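Long-range contacts in hypothetical protein TM1553 (Thermotoga maritima, PDB 1VRM), which probably acts as a flavin transferase of the ApbE family, attaching FMN to target proteins: residues R260-V265 with L304-E309; D100-P105 with S279-V284; G192-I197 with A229-G234; E121-P126 with R238-D243. All coordinates share one frame; numbering follows the deposited sequence. Where two conformers were deposited one is given.

Interaction 1: R260-V265 with L304-E309; sequences RGVWSV and LLIVLE
Val-307 is paired with two residues at once, Trp-263 and Ser-264, where 260-265 runs antiparallel to 304-309: a classic beta bulge. Val-307 O accepts both amides within its carbonyl plane, Trp-263 N at 2.9 Å and Ser-264 N at 3.2 Å. Val-307 N returns a bond to Ser-264 O, and Glu-309 N reaches Gly-261 O from above that carbonyl's plane, nearly straight at the hydrogen (170°). Along the Trp-263 side chain, CB first meets Val-307 O at 3.6 Å. CG stands anti to the carbonyl carbon (chi1 -73°), which lays the indole across the end of 304-309, with CG and CD2 near Leu-308 O. Glu-309 CA sits over the face of the five-membered ring, 3.6 Å from its centroid and 9° off the normal, a CH-pi contact. CE3 meets Val-307 CG1 obliquely at 4.0 Å. At the ring edge NE1 donates to water 2, 2.9 Å away, which in turn donates to Glu-309 OE2. The extended glutamate chain crosses the indole at about a right angle. A serine in place of Trp-263 would probably uncover Glu-309 CA and leave water 2 without its indole donor. Beyond the bulge, Val-265 CG2 lies beside Ile-306 CG1 at 4.2 Å. Arg-215 makes a cation-pi contact with Trp-263. Strands 262-269 and 303-308 are neighbours in the large antiparallel sheet, joined in the chain by helix 272-296, against which Val-262, Ile-306 and Leu-308 pack at Ala-286, Val-294 and Trp-290.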
loop_
_atom_site.group_PDB
_atom_site.type_symbol
_atom_site.label_atom_id
_atom_site.label_comp_id
_atom_site.label_asym_id
_atom_site.label_seq_id
_atom_site.Cartn_x
_atom_site.Cartn_y
_atom_site.Cartn_z
ATOM N N ARG A 260 16.459 1.278 5.549
ATOM C CA ARG A 260 16.868 1.638 6.898
ATOM C C ARG A 260 16.757 3.127 7.196
ATOM O O ARG A 260 16.546 3.927 6.274
ATOM C CB ARG A 260 18.305 1.167 7.151
ATOM C CG ARG A 260 18.509 -0.362 6.913
ATOM C CD ARG A 260 17.618 -1.173 7.816
ATOM N NE ARG A 260 17.950 -2.600 7.835
ATOM C CZ ARG A 260 17.288 -3.487 8.569
ATOM N NH1 ARG A 260 16.269 -3.100 9.313
ATOM N NH2 ARG A 260 17.623 -4.767 8.537
ATOM N N GLY A 261 16.823 3.505 8.476
ATOM C CA GLY A 261 16.870 4.917 8.810
ATOM C C GLY A 261 15.524 5.554 9.088
ATOM O O GLY A 261 15.465 6.701 9.531
ATOM N N VAL A 262 14.453 4.775 8.929
ATOM C CA VAL A 262 13.074 5.302 8.984
ATOM C C VAL A 262 12.161 4.322 9.731
ATOM O O VAL A 262 12.214 3.109 9.503
ATOM C CB VAL A 262 12.500 5.520 7.542
ATOM C CG1 VAL A 262 11.102 6.164 7.619
ATOM C CG2 VAL A 262 13.424 6.353 6.710
ATOM N N TRP A 263 11.348 4.818 10.660
ATOM C CA TRP A 263 10.400 4.001 11.366
ATOM C C TRP A 263 9.014 4.001 10.708
ATOM O O TRP A 263 8.347 2.950 10.592
ATOM C CB TRP A 263 10.302 4.383 12.833
ATOM C CG TRP A 263 11.505 3.960 13.660
ATOM C CD1 TRP A 263 12.495 3.086 13.314
ATOM C CD2 TRP A 263 11.787 4.357 15.019
ATOM N NE1 TRP A 263 13.393 2.945 14.364
ATOM C CE2 TRP A 263 12.964 3.699 15.420
ATOM C CE3 TRP A 263 11.138 5.176 15.922
ATOM C CZ2 TRP A 263 13.513 3.870 16.700
ATOM C CZ3 TRP A 263 11.696 5.339 17.202
ATOM C CH2 TRP A 263 12.856 4.701 17.555
ATOM N N SER A 264 8.564 5.174 10.277
ATOM C CA SER A 264 7.297 5.239 9.522
ATOM C C SER A 264 7.166 6.458 8.653
ATOM O O SER A 264 7.840 7.474 8.867
ATOM C CB SER A 264 6.097 5.142 10.437
ATOM O OG SER A 264 5.996 6.268 11.267
ATOM N N VAL A 265 6.335 6.337 7.626
ATOM C CA VAL A 265 5.994 7.486 6.789
ATOM C C VAL A 265 4.480 7.427 6.588
ATOM O O VAL A 265 3.957 6.373 6.226
ATOM C CB VAL A 265 6.652 7.415 5.401
ATOM C CG1 VAL A 265 6.090 8.502 4.468
ATOM C CG2 VAL A 265 8.192 7.484 5.482
ATOM N N LEU A 304 3.012 14.815 3.960
ATOM C CA LEU A 304 3.593 13.744 4.757
ATOM C C LEU A 304 4.176 14.068 6.102
ATOM O O LEU A 304 4.567 15.203 6.401
ATOM C CB LEU A 304 4.625 13.016 3.972
ATOM C CG LEU A 304 5.977 13.636 3.776
ATOM C CD1 LEU A 304 6.890 12.637 3.080
ATOM C CD2 LEU A 304 5.880 14.941 2.986
ATOM N N LEU A 305 4.250 13.016 6.904
ATOM C CA LEU A 305 4.906 13.035 8.199
ATOM C C LEU A 305 5.816 11.817 8.245
ATOM O O LEU A 305 5.347 10.694 8.004
ATOM C CB LEU A 305 3.882 12.923 9.318
ATOM C CG LEU A 305 4.397 12.889 10.764
ATOM C CD1 LEU A 305 3.347 13.311 11.718
ATOM C CD2 LEU A 305 4.833 11.486 11.148
ATOM N N ILE A 306 7.090 12.022 8.568
ATOM C CA ILE A 306 8.073 10.952 8.670
ATOM C C ILE A 306 8.521 10.830 10.125
ATOM O O ILE A 306 8.825 11.818 10.763
ATOM C CB ILE A 306 9.331 11.267 7.825
ATOM C CG1 ILE A 306 8.973 11.507 6.368
ATOM C CG2 ILE A 306 10.362 10.168 7.982
ATOM C CD1 ILE A 306 10.056 12.077 5.568
ATOM N N VAL A 307 8.574 9.598 10.644
ATOM C CA VAL A 307 9.210 9.346 11.920
ATOM C C VAL A 307 10.530 8.666 11.591
ATOM O O VAL A 307 10.547 7.535 11.087
ATOM C CB VAL A 307 8.388 8.419 12.812
ATOM C CG1 VAL A 307 9.148 8.217 14.164
ATOM C CG2 VAL A 307 6.979 8.961 13.020
ATOM N N LEU A 308 11.614 9.377 11.818
ATOM C CA LEU A 308 12.929 8.862 11.522
ATOM C C LEU A 308 13.344 7.846 12.600
ATOM O O LEU A 308 12.775 7.830 13.684
ATOM C CB LEU A 308 13.918 10.002 11.480
ATOM C CG LEU A 308 13.665 11.023 10.394
ATOM C CD1 LEU A 308 14.517 12.252 10.699
ATOM C CD2 LEU A 308 13.935 10.398 9.030
ATOM N N GLU A 309 14.273 6.973 12.250
ATOM C CA GLU A 309 14.852 6.075 13.233
ATOM C C GLU A 309 15.336 6.887 14.414
ATOM O O GLU A 309 16.056 7.856 14.245
ATOM C CB GLU A 309 15.991 5.301 12.620
ATOM C CG GLU A 309 16.709 4.372 13.577
ATOM C CD GLU A 309 17.771 3.600 12.844
ATOM O OE1 GLU A 309 18.447 4.188 11.963
ATOM O OE2 GLU A 309 17.929 2.392 13.168
HETATM O O HOH W 1 17.099 1.384 10.457
HETATM O O HOH W 2 15.367 0.890 14.554
HETATM O O HOH W 3 4.663 8.327 10.011
#

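Interaction 2: D100-P105 with S279-V284; sequences DGAFDP and STAGFV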
loop_
_atom_site.group_PDB
_atom_site.type_symbol
_atom_site.label_atom_id
_atom_site.label_comp_id
_atom_site.label_asym_id
_atom_site.label_seq_id
_atom_site.Cartn_x
_atom_site.Cartn_y
_atom_site.Cartn_z
ATOM N N ASP A 100 11.341 6.781 -9.547
ATOM C CA ASP A 100 12.593 6.211 -9.970
ATOM C C ASP A 100 12.866 4.892 -9.319
ATOM O O ASP A 100 13.986 4.599 -8.892
ATOM C CB ASP A 100 13.733 7.191 -9.696
ATOM C CG ASP A 100 13.510 8.555 -10.387
ATOM O OD1 ASP A 100 13.034 8.586 -11.538
ATOM O OD2 ASP A 100 13.802 9.602 -9.766
ATOM N N GLY A 101 11.823 4.077 -9.224
ATOM C CA GLY A 101 11.947 2.732 -8.683
ATOM C C GLY A 101 11.976 2.598 -7.186
ATOM O O GLY A 101 12.181 1.492 -6.687
ATOM N N ALA A 102 11.807 3.695 -6.455
ATOM C CA ALA A 102 11.719 3.589 -4.981
ATOM C C ALA A 102 10.504 2.761 -4.536
ATOM O O ALA A 102 10.610 1.887 -3.648
ATOM C CB ALA A 102 11.706 4.959 -4.346
ATOM N N PHE A 103 9.356 3.024 -5.150
ATOM C CA PHE A 103 8.254 2.048 -5.194
ATOM C C PHE A 103 8.502 1.221 -6.451
ATOM O O PHE A 103 8.687 1.790 -7.533
ATOM C CB PHE A 103 6.890 2.746 -5.273
ATOM C CG PHE A 103 5.759 1.801 -5.523
ATOM C CD1 PHE A 103 5.134 1.142 -4.481
ATOM C CD2 PHE A 103 5.344 1.540 -6.810
ATOM C CE1 PHE A 103 4.074 0.274 -4.747
ATOM C CE2 PHE A 103 4.276 0.642 -7.076
ATOM C CZ PHE A 103 3.688 -0.002 -6.053
ATOM N N ASP A 104 8.522 -0.099 -6.323
ATOM C CA ASP A 104 8.664 -0.941 -7.490
ATOM C C ASP A 104 7.901 -2.234 -7.265
ATOM O O ASP A 104 8.260 -2.972 -6.360
ATOM C CB ASP A 104 10.127 -1.216 -7.719
ATOM C CG ASP A 104 10.407 -1.841 -9.084
ATOM O OD1 ASP A 104 9.541 -2.602 -9.523
ATOM O OD2 ASP A 104 11.468 -1.562 -9.738
ATOM N N PRO A 105 6.887 -2.509 -8.105
ATOM C CA PRO A 105 6.080 -3.703 -7.926
ATOM C C PRO A 105 6.813 -4.969 -8.374
ATOM O O PRO A 105 6.243 -6.031 -8.305
ATOM C CB PRO A 105 4.861 -3.420 -8.791
ATOM C CG PRO A 105 5.367 -2.644 -9.892
ATOM C CD PRO A 105 6.430 -1.751 -9.283
ATOM N N SER A 279 3.588 6.126 0.145
ATOM C CA SER A 279 4.072 5.941 1.519
ATOM C C SER A 279 5.234 4.923 1.470
ATOM O O SER A 279 6.204 5.079 2.174
ATOM C CB SER A 279 2.985 5.522 2.490
ATOM O OG SER A 279 2.513 4.219 2.213
ATOM N N THR A 280 5.115 3.912 0.591
ATOM C CA THR A 280 6.183 2.950 0.398
ATOM C C THR A 280 7.410 3.647 -0.173
ATOM O O THR A 280 8.515 3.494 0.314
ATOM C CB THR A 280 5.677 1.816 -0.542
ATOM O OG1 THR A 280 4.560 1.149 0.096
ATOM C CG2 THR A 280 6.770 0.817 -0.861
ATOM N N ALA A 281 7.215 4.411 -1.245
ATOM C CA ALA A 281 8.341 5.104 -1.864
ATOM C C ALA A 281 9.025 6.066 -0.880
ATOM O O ALA A 281 10.240 6.153 -0.806
ATOM C CB ALA A 281 7.887 5.911 -3.066
ATOM N N GLY A 282 8.210 6.815 -0.146
ATOM C CA GLY A 282 8.768 7.774 0.840
ATOM C C GLY A 282 9.553 7.076 1.929
ATOM O O GLY A 282 10.598 7.579 2.389
ATOM N N PHE A 283 9.072 5.931 2.377
ATOM C CA PHE A 283 9.794 5.134 3.379
ATOM C C PHE A 283 11.206 4.781 2.863
ATOM O O PHE A 283 12.189 4.952 3.539
ATOM C CB PHE A 283 9.047 3.866 3.683
ATOM C CG PHE A 283 9.614 3.096 4.858
ATOM C CD1 PHE A 283 10.706 2.257 4.656
ATOM C CD2 PHE A 283 9.078 3.207 6.116
ATOM C CE1 PHE A 283 11.238 1.519 5.707
ATOM C CE2 PHE A 283 9.617 2.492 7.188
ATOM C CZ PHE A 283 10.692 1.642 6.968
ATOM N N VAL A 284 11.274 4.278 1.639
ATOM C CA VAL A 284 12.531 3.919 1.021
ATOM C C VAL A 284 13.436 5.128 0.794
ATOM O O VAL A 284 14.631 5.026 0.945
ATOM C CB VAL A 284 12.302 3.184 -0.313
ATOM C CG1 VAL A 284 13.611 3.040 -1.108
ATOM C CG2 VAL A 284 11.555 1.845 -0.104
#
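Ala-102 and Phe-103 rest on Thr-280, Ala-281 and Val-284, so that the loop following the Schellman motif at the end of helix 83-98 packs against one side of helix 272-296. No hydrogen bond crosses; the first shell is made of aliphatic carbons, one ring edge and two carbonyl oxygens. Ala-102 CB lies 4.1 Å from Ala-281 CB and 4.2 Å from Val-284 CG1, close to Ala-281 O as well. Ala-281 CB also meets Phe-103 CB at 4.0 Å, so this one methyl touches both loop residues, and the CA atoms of Phe-103 and Ala-281 come within 4.5 Å. With CG anti to its backbone nitrogen (chi1 171°), Phe-103 places its ring beside Thr-280, whose CG2 approaches CD1 at the ring edge, near the plane, at 4.0 Å. Thr-280 and Val-284 are one helical turn apart, linked by the bond from Val-284 N to Thr-280 O, and so present their methyls on the same side. In the second shell, Thr-99 OG1 is hydrogen-bonded to Phe-103 N, while Ala-92 and Phe-95 of helix 83-98 touch the Phe-103 ring. An unidentified ligand, probably from the crystallisation liquor, is hydrogen-bonded to Asp-104 N, Thr-280 OG1 and Ser-279 OG, consistent with a pocket walled by loop and helix. Ala-102 O, which also bonds this ligand, has Val-284 CG2 3.7 Å away.

Interaction 3: G192-I197 with A229-G234; sequences GGDVRI and AVATSG
Val-195 and Val-230 form an antiparallel hydrogen-bonded pair, with Val-195 N to Val-230 O at 2.8 Å and Val-230 N to Val-195 O at 2.9 Å, between strands that run 176° apart. On the face that carries these valines, Val-230 CG1 is wedged between its own backbone nitrogen and carbonyl carbon (chi1 59°), which sets it 3.9 Å from Val-195 CB. The other face carries Asp-194, Arg-196, Ala-229 and Ala-231. Asp-194 CG lies 3.6 Å from Ala-231 CB, and OD1 accepts Thr-232 N at 3.2 Å on its syn side, 33° out of the carboxylate plane. An alanine in place of Asp-194 would probably leave Thr-232 N without this acceptor and uncover the Ala-231 methyl. Arg-196 bends at chi2 and lays CD 3.6 Å from Ala-229 CB; its NE forms a salt bridge with Asp-172 and its NH1 bonds Gly-228 O. Helices 166-181 and 272-296 cover this face, touching Asp-194 at Lys-167 and Ala-231 at Ala-275. The pair lies inside an antiparallel sheet layered against helices, and an unidentified ligand bonded to Thr-232 O, and weakly to Asp-194 OD2, suggests a pocket at this end of the strands.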
loop_
_atom_site.group_PDB
_atom_site.type_symbol
_atom_site.label_atom_id
_atom_site.label_comp_id
_atom_site.label_asym_id
_atom_site.label_seq_id
_atom_site.Cartn_x
_atom_site.Cartn_y
_atom_site.Cartn_z
ATOM N N GLY A 192 -5.376 -2.153 7.538
ATOM C CA GLY A 192 -4.026 -2.103 8.073
ATOM C C GLY A 192 -3.516 -0.689 8.270
ATOM O O GLY A 192 -2.380 -0.340 7.863
ATOM N N GLY A 193 -4.319 0.151 8.867
ATOM C CA GLY A 193 -3.756 1.534 9.094
ATOM C C GLY A 193 -3.601 2.455 7.841
ATOM O O GLY A 193 -2.805 3.439 7.777
ATOM N N ASP A 194 -4.270 2.070 6.778
ATOM C CA ASP A 194 -4.586 2.956 5.644
ATOM C C ASP A 194 -6.080 3.254 5.748
ATOM O O ASP A 194 -6.875 2.362 6.056
ATOM C CB ASP A 194 -4.296 2.294 4.323
ATOM C CG ASP A 194 -2.783 1.976 4.122
ATOM O OD1 ASP A 194 -1.964 2.389 4.976
ATOM O OD2 ASP A 194 -2.456 1.317 3.107
ATOM N N VAL A 195 -6.499 4.476 5.428
ATOM C CA VAL A 195 -7.886 4.874 5.551
ATOM C C VAL A 195 -8.337 5.667 4.317
ATOM O O VAL A 195 -7.577 6.525 3.787
ATOM C CB VAL A 195 -8.079 5.778 6.793
ATOM C CG1 VAL A 195 -9.523 6.218 6.922
ATOM C CG2 VAL A 195 -7.659 5.051 8.102
ATOM N N ARG A 196 -9.530 5.358 3.834
ATOM C CA ARG A 196 -10.200 6.158 2.798
ATOM C C ARG A 196 -11.543 6.658 3.355
ATOM O O ARG A 196 -12.333 5.870 3.864
ATOM C CB ARG A 196 -10.424 5.359 1.538
ATOM C CG ARG A 196 -11.001 6.126 0.410
ATOM C CD ARG A 196 -9.981 7.082 -0.179
ATOM N NE ARG A 196 -10.334 7.502 -1.503
ATOM C CZ ARG A 196 -10.906 8.640 -1.741
ATOM N NH1 ARG A 196 -11.217 9.398 -0.743
ATOM N NH2 ARG A 196 -11.236 8.970 -2.954
ATOM N N ILE A 197 -11.771 7.964 3.283
ATOM C CA ILE A 197 -13.010 8.543 3.744
ATOM C C ILE A 197 -14.091 8.320 2.660
ATOM O O ILE A 197 -13.913 8.682 1.486
ATOM C CB ILE A 197 -12.883 10.032 4.059
ATOM C CG1 ILE A 197 -11.759 10.317 5.050
ATOM C CG2 ILE A 197 -14.205 10.633 4.510
ATOM C CD1 ILE A 197 -11.756 9.506 6.269
ATOM N N ALA A 229 -7.589 10.467 1.762
ATOM C CA ALA A 229 -7.076 9.258 2.314
ATOM C C ALA A 229 -5.780 9.496 3.065
ATOM O O ALA A 229 -5.101 10.494 2.876
ATOM C CB ALA A 229 -6.798 8.230 1.134
ATOM N N VAL A 230 -5.456 8.545 3.939
ATOM C CA VAL A 230 -4.186 8.563 4.638
ATOM C C VAL A 230 -3.644 7.129 4.623
ATOM O O VAL A 230 -4.402 6.167 4.766
ATOM C CB VAL A 230 -4.281 9.159 6.052
ATOM C CG1 VAL A 230 -5.243 8.426 6.975
ATOM C CG2 VAL A 230 -2.885 9.220 6.678
ATOM N N ALA A 231 -2.343 6.989 4.441
ATOM C CA ALA A 231 -1.709 5.658 4.436
ATOM C C ALA A 231 -0.374 5.780 5.176
ATOM O O ALA A 231 0.342 6.773 5.001
ATOM C CB ALA A 231 -1.495 5.165 3.008
ATOM N N THR A 232 0.019 4.725 5.886
ATOM C CA THR A 232 1.253 4.685 6.608
ATOM C C THR A 232 2.041 3.433 6.198
ATOM O O THR A 232 1.466 2.325 6.099
ATOM C CB THR A 232 0.981 4.745 8.131
ATOM O OG1 THR A 232 0.395 6.014 8.458
ATOM C CG2 THR A 232 2.283 4.565 8.924
ATOM N N SER A 233 3.340 3.602 5.927
ATOM C CA SER A 233 4.254 2.460 5.786
ATOM C C SER A 233 5.177 2.522 6.987
ATOM O O SER A 233 5.708 3.553 7.321
ATOM C CB SER A 233 5.092 2.535 4.522
ATOM O OG SER A 233 4.290 2.318 3.390
ATOM N N GLY A 234 5.449 1.371 7.577
ATOM C CA GLY A 234 6.274 1.343 8.775
ATOM C C GLY A 234 7.085 0.067 8.841
ATOM O O GLY A 234 6.774 -0.937 8.195
HETATM O O HOH W 4 0.727 0.723 8.297
HETATM O O HOH W 5 -2.260 5.965 8.434
#

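Interaction 4: E121-P126 with R238-D243; sequences ENLRVP and RYFVVD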
loop_
_atom_site.group_PDB
_atom_site.type_symbol
_atom_site.label_atom_id
_atom_site.label_comp_id
_atom_site.label_asym_id
_atom_site.label_seq_id
_atom_site.Cartn_x
_atom_site.Cartn_y
_atom_site.Cartn_z
ATOM N N GLU A 121 8.853 -20.582 8.275
ATOM C CA GLU A 121 10.116 -21.273 8.329
ATOM C C GLU A 121 11.025 -20.785 7.194
ATOM O O GLU A 121 12.250 -20.864 7.328
ATOM C CB GLU A 121 9.936 -22.794 8.276
ATOM C CG GLU A 121 9.399 -23.314 6.960
ATOM N N ASN A 122 10.441 -20.227 6.120
ATOM C CA ASN A 122 11.259 -19.668 5.023
ATOM C C ASN A 122 11.837 -18.280 5.311
ATOM O O ASN A 122 12.726 -17.823 4.592
ATOM C CB ASN A 122 10.485 -19.582 3.713
ATOM C CG ASN A 122 9.852 -20.885 3.330
ATOM O OD1 ASN A 122 8.697 -20.929 2.874
ATOM N ND2 ASN A 122 10.593 -21.966 3.519
ATOM N N LEU A 123 11.361 -17.601 6.348
ATOM C CA LEU A 123 11.907 -16.280 6.644
ATOM C C LEU A 123 13.389 -16.429 6.990
ATOM O O LEU A 123 13.764 -17.209 7.861
ATOM C CB LEU A 123 11.167 -15.595 7.787
ATOM C CG LEU A 123 9.733 -15.168 7.490
ATOM C CD1 LEU A 123 9.029 -14.911 8.824
ATOM C CD2 LEU A 123 9.691 -13.954 6.583
ATOM N N ARG A 124 14.241 -15.689 6.290
ATOM C CA ARG A 124 15.677 -15.799 6.473
ATOM C C ARG A 124 16.375 -14.580 5.932
ATOM O O ARG A 124 15.802 -13.854 5.145
ATOM C CB ARG A 124 16.227 -17.056 5.778
ATOM C CG ARG A 124 16.181 -17.019 4.287
ATOM C CD ARG A 124 16.653 -18.304 3.710
ATOM N NE ARG A 124 16.546 -18.200 2.280
ATOM C CZ ARG A 124 17.552 -17.903 1.473
ATOM N NH1 ARG A 124 18.785 -17.745 1.913
ATOM N NH2 ARG A 124 17.303 -17.794 0.177
ATOM N N VAL A 125 17.622 -14.387 6.353
ATOM C CA VAL A 125 18.492 -13.370 5.809
ATOM C C VAL A 125 19.315 -14.008 4.693
ATOM O O VAL A 125 20.192 -14.832 4.972
ATOM C CB VAL A 125 19.452 -12.762 6.866
ATOM C CG1 VAL A 125 20.279 -11.665 6.302
ATOM C CG2 VAL A 125 18.644 -12.283 8.130
ATOM N N PRO A 126 19.019 -13.670 3.436
ATOM C CA PRO A 126 19.776 -14.240 2.335
ATOM C C PRO A 126 21.188 -13.694 2.342
ATOM O O PRO A 126 21.432 -12.627 2.878
ATOM C CB PRO A 126 19.006 -13.747 1.091
ATOM C CG PRO A 126 17.647 -13.308 1.604
ATOM C CD PRO A 126 17.995 -12.728 2.930
ATOM N N ARG A 238 5.312 -5.730 8.943
ATOM C CA ARG A 238 5.625 -7.126 8.629
ATOM C C ARG A 238 7.131 -7.275 8.797
ATOM O O ARG A 238 7.896 -6.797 7.944
ATOM C CB ARG A 238 5.178 -7.420 7.202
ATOM C CG ARG A 238 5.348 -8.857 6.748
ATOM N N TYR A 239 7.538 -7.884 9.916
ATOM C CA TYR A 239 8.950 -8.092 10.194
ATOM C C TYR A 239 9.226 -9.382 10.957
ATOM O O TYR A 239 8.352 -9.960 11.586
ATOM C CB TYR A 239 9.552 -6.923 10.991
ATOM C CG TYR A 239 9.111 -6.801 12.442
ATOM C CD1 TYR A 239 7.983 -6.063 12.783
ATOM C CD2 TYR A 239 9.846 -7.391 13.487
ATOM C CE1 TYR A 239 7.598 -5.928 14.125
ATOM C CE2 TYR A 239 9.479 -7.267 14.799
ATOM C CZ TYR A 239 8.350 -6.541 15.120
ATOM O OH TYR A 239 7.996 -6.429 16.453
ATOM N N PHE A 240 10.490 -9.775 10.903
ATOM C CA PHE A 240 11.020 -10.878 11.705
ATOM C C PHE A 240 12.353 -10.395 12.303
ATOM O O PHE A 240 12.862 -9.387 11.916
ATOM C CB PHE A 240 11.108 -12.192 10.912
ATOM C CG PHE A 240 12.133 -12.205 9.827
ATOM C CD1 PHE A 240 11.853 -11.686 8.557
ATOM C CD2 PHE A 240 13.375 -12.810 10.032
ATOM C CE1 PHE A 240 12.813 -11.721 7.573
ATOM C CE2 PHE A 240 14.324 -12.838 9.058
ATOM C CZ PHE A 240 14.044 -12.348 7.813
ATOM N N VAL A 241 12.872 -11.153 13.251
ATOM C CA VAL A 241 14.087 -10.777 13.979
ATOM C C VAL A 241 15.005 -11.980 13.945
ATOM O O VAL A 241 14.570 -13.136 14.189
ATOM C CB VAL A 241 13.701 -10.424 15.436
ATOM C CG1 VAL A 241 14.900 -10.238 16.282
ATOM C CG2 VAL A 241 12.762 -9.169 15.448
ATOM N N VAL A 242 16.278 -11.697 13.632
ATOM C CA VAL A 242 17.330 -12.701 13.661
ATOM C C VAL A 242 18.494 -12.045 14.315
ATOM O O VAL A 242 18.899 -10.967 13.923
ATOM C CB VAL A 242 17.745 -13.181 12.248
ATOM C CG1 VAL A 242 18.937 -14.172 12.340
ATOM C CG2 VAL A 242 16.571 -13.818 11.570
ATOM N N ASP A 243 18.978 -12.666 15.402
ATOM C CA ASP A 243 20.143 -12.143 16.153
ATOM C C ASP A 243 20.027 -10.691 16.519
ATOM O O ASP A 243 20.972 -9.921 16.352
ATOM C CB ASP A 243 21.443 -12.380 15.388
ATOM C CG ASP A 243 21.707 -13.849 15.135
ATOM O OD1 ASP A 243 21.286 -14.690 15.977
ATOM O OD2 ASP A 243 22.331 -14.165 14.093
#
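Leu-123 covers one face of the Phe-240 ring, and this is the tight half of the contact. Leu-123 CB stands over the middle of the ring, 4.0 Å from its centroid and 8° off the normal, a CH-pi contact. Its two methyls reach further along the phenylalanine: Leu-123 CD2 meets CD1 of Phe-240 at 3.7 Å, and Leu-123 CD1 meets Phe-240 CB at 4.0 Å. The leucine and the phenylalanine run alongside one another, pointing opposite ways. Phe-240 takes the rotamer with CG between its backbone nitrogen and carbonyl carbon (chi1 69°), which sets the ring against the loop, where CZ comes 3.5 Å from Arg-124 O, obliquely. Phe-240 belongs to a two-stranded beta hairpin, 239-242 with 245-248, while 121-126 is part of the linker between helices 108-114 and 128-135. From the hairpin's second strand Tyr-247 meets the Phe-240 ring, their planes about 30° apart, and Trp-114 of helix 108-114 touches it as well. Toward Val-125 the fit slackens. Its amide nitrogen lies near the ring plane, at the edge, 4.4 Å from Phe-240 CZ. No hydrogen bond joins the two segments. Arg-124 leaves the interface and forms a salt bridge with Glu-130 through NH2. Val-125 CG2 has Val-242 CG2 at 4.3 Å, a light methyl contact at the margin of the interface, where both valines are partly exposed.

How the interactions relate
Interactions 1, 2 and 3 meet around helix 272-296 and the large sheet. Strands 229-234 and 262-269 are neighbours, joined where Val-265 O lies 2.9 Å from Ser-233 N, a probable hydrogen bond between interactions 3 and 1. Ser-279 OG, 2.9 Å from Ser-233 OG, similarly links interaction 2 to interaction 3, and both hydroxyls bond the unidentified ligand, which thus reaches residues of both contacts. Phe-283 packs its CZ 3.3 Å from Val-262 O, tying helix to strand between interactions 2 and 1. Interaction 4 stands apart, its centre about 21 Å from those of interactions 1 and 2, though 238-243 closely follows 229-234 in the chain.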